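Local coordinates for carboxyltransferase domain-containing protein (PDB 2PHC) that is of unknown function but probably binds ATP and acts as a hydrolase, with a carboxyltransferase-type domain, at residues A104-L109 with A145-E150. Residues are numbered along the deposited sequence; the frame is centred on the assembly and turned at random.
Sequences AQYNGL and ATPRLE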
loop_
_atom_site.group_PDB
_atom_site.type_symbol
_atom_site.label_atom_id
_atom_site.label_comp_id
_atom_site.label_asym_id
_atom_site.label_seq_id
_atom_site.Cartn_x
_atom_site.Cartn_y
_atom_site.Cartn_z
ATOM N N ALA A 104 5.878 -17.948 -6.086
ATOM C CA ALA A 104 4.689 -18.454 -6.777
ATOM C C ALA A 104 4.423 -19.871 -6.349
ATOM O O ALA A 104 3.441 -20.214 -5.724
ATOM C CB ALA A 104 4.994 -18.401 -8.254
ATOM N N GLN A 105 5.376 -20.717 -6.599
ATOM C CA GLN A 105 5.166 -22.133 -6.378
ATOM C C GLN A 105 4.938 -22.453 -4.955
ATOM O O GLN A 105 4.071 -23.272 -4.674
ATOM C CB GLN A 105 6.379 -22.879 -6.976
ATOM C CG GLN A 105 6.544 -24.333 -6.518
ATOM C CD GLN A 105 7.112 -25.198 -7.625
ATOM O OE1 GLN A 105 7.997 -24.729 -8.417
ATOM N NE2 GLN A 105 6.584 -26.474 -7.727
ATOM N N TYR A 106 5.696 -21.855 -4.009
ATOM C CA TYR A 106 5.465 -22.083 -2.524
ATOM C C TYR A 106 4.037 -21.660 -2.136
ATOM O O TYR A 106 3.467 -22.110 -1.187
ATOM C CB TYR A 106 6.542 -21.284 -1.724
ATOM C CG TYR A 106 6.585 -21.463 -0.217
ATOM C CD1 TYR A 106 7.494 -22.331 0.337
ATOM C CD2 TYR A 106 5.751 -20.730 0.672
ATOM C CE1 TYR A 106 7.571 -22.535 1.723
ATOM C CE2 TYR A 106 5.869 -20.909 2.115
ATOM C CZ TYR A 106 6.780 -21.826 2.580
ATOM O OH TYR A 106 6.942 -22.139 3.907
ATOM N N ASN A 107 3.395 -20.823 -2.941
ATOM C CA ASN A 107 2.068 -20.299 -2.545
ATOM C C ASN A 107 0.961 -20.718 -3.468
ATOM O O ASN A 107 -0.191 -20.519 -3.146
ATOM C CB ASN A 107 2.128 -18.752 -2.386
ATOM C CG ASN A 107 2.944 -18.365 -1.194
ATOM O OD1 ASN A 107 2.600 -18.731 -0.076
ATOM N ND2 ASN A 107 4.100 -17.752 -1.431
ATOM N N GLY A 108 1.317 -21.291 -4.615
ATOM C CA GLY A 108 0.358 -22.094 -5.395
ATOM C C GLY A 108 -0.247 -21.118 -6.347
ATOM O O GLY A 108 -1.447 -21.153 -6.592
ATOM N N LEU A 109 0.610 -20.292 -6.959
ATOM C CA LEU A 109 0.144 -19.247 -7.850
ATOM C C LEU A 109 1.048 -19.228 -9.068
ATOM O O LEU A 109 2.145 -19.772 -9.053
ATOM C CB LEU A 109 0.244 -17.856 -7.149
ATOM C CG LEU A 109 -0.461 -17.505 -5.821
ATOM C CD1 LEU A 109 0.208 -16.327 -5.060
ATOM C CD2 LEU A 109 -1.983 -17.225 -6.007
ATOM N N ALA A 145 3.317 -14.580 1.128
ATOM C CA ALA A 145 4.218 -14.820 2.259
ATOM C C ALA A 145 5.235 -15.952 1.932
ATOM O O ALA A 145 4.814 -17.007 1.444
ATOM C CB ALA A 145 3.383 -15.171 3.514
ATOM N N THR A 146 6.537 -15.760 2.172
ATOM C CA THR A 146 7.555 -16.770 1.796
ATOM C C THR A 146 8.756 -16.629 2.660
ATOM O O THR A 146 9.391 -15.527 2.685
ATOM C CB THR A 146 8.039 -16.656 0.296
ATOM O OG1 THR A 146 6.909 -16.577 -0.566
ATOM C CG2 THR A 146 8.878 -17.895 -0.119
ATOM N N PRO A 147 9.167 -17.747 3.321
ATOM C CA PRO A 147 10.358 -17.693 4.209
ATOM C C PRO A 147 11.614 -17.379 3.431
ATOM O O PRO A 147 11.570 -17.490 2.248
ATOM C CB PRO A 147 10.417 -19.081 4.871
ATOM C CG PRO A 147 9.754 -20.001 3.851
ATOM C CD PRO A 147 8.583 -19.107 3.270
ATOM N N ARG A 148 12.659 -16.862 4.094
ATOM C CA ARG A 148 13.976 -16.480 3.534
ATOM C C ARG A 148 14.791 -17.683 2.946
ATOM O O ARG A 148 14.489 -18.852 3.236
ATOM C CB ARG A 148 14.844 -15.910 4.696
ATOM C CG ARG A 148 14.470 -14.488 5.147
ATOM C CD ARG A 148 14.895 -14.366 6.626
ATOM N NE ARG A 148 14.512 -13.082 7.288
ATOM C CZ ARG A 148 13.329 -12.809 7.856
ATOM N NH1 ARG A 148 12.337 -13.667 7.910
ATOM N NH2 ARG A 148 13.159 -11.671 8.429
ATOM N N LEU A 149 15.851 -17.384 2.211
ATOM C CA LEU A 149 16.737 -18.424 1.740
ATOM C C LEU A 149 17.367 -19.075 2.960
ATOM O O LEU A 149 17.476 -18.455 4.043
ATOM C CB LEU A 149 17.778 -17.898 0.773
ATOM C CG LEU A 149 17.369 -17.356 -0.625
ATOM C CD1 LEU A 149 18.565 -16.748 -1.162
ATOM C CD2 LEU A 149 17.020 -18.406 -1.521
ATOM N N GLU A 150 17.732 -20.353 2.818
ATOM C CA GLU A 150 18.327 -21.039 3.935
ATOM C C GLU A 150 19.719 -20.439 4.233
ATOM O O GLU A 150 20.141 -20.310 5.377
ATOM C CB GLU A 150 18.295 -22.583 3.742
ATOM C CG GLU A 150 18.004 -23.453 5.052
ATOM C CD GLU A 150 16.905 -22.951 6.114
ATOM O OE1 GLU A 150 15.664 -23.130 5.868
ATOM O OE2 GLU A 150 17.305 -22.479 7.241
#
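Y106 and N107, at the C-terminal end of helix 100-107, face the extended, irregular chain of 145-150, with the CA atoms of Y106 and T146 7.2 Å apart and no backbone-to-backbone hydrogen bond across the gap. A Schellman motif ends the helix: G108 takes positive phi as the C-prime residue, and L109 N bonds back to A104 O at 3.1 Å. N107 supplies the polar link. Its ND2 donates to A145 O at 3.1 Å, with an N-H...O angle of 143°; the acceptor lies close to the plane of the side-chain amide, whereas the donor stands above the carbonyl plane of A145, 48° out of it. A weak second bond runs from ND2 to T146 OG1 (3.2 Å). The same nitrogen also bonds V103 O one turn back in its own helix, while T146 OG1 is paired with I144 O. N107 OD1 and A145 O are two acceptors 3.2 Å apart, which is probably mildly unfavourable. Beside this, Y106 carries its CG anti to the backbone N (chi1 -175°), which sends the ring out over the loop. T146 CG2 and P147 CD lie over one ring face, CD approaching Y106 CZ to 3.3 Å, consistent with a CH-pi contact, and P147 CG reaches the phenolic Y106 OH at 3.5 Å. T146 also packs on F102 and V103 of the same helix, and R180 of strand 180-184 bonds P147 O through NE. Putting a leucine in place of N107 would probably leave A145 O and V103 O without their amide donor and untie the helix end from the loop. One amide thus ties a helix carbonyl and a loop carbonyl together, its two N-H groups also serving T146 OG1 weakly, so one hydrogen is probably shared, while apolar carbons of T146 and P147 cover a tyrosine face.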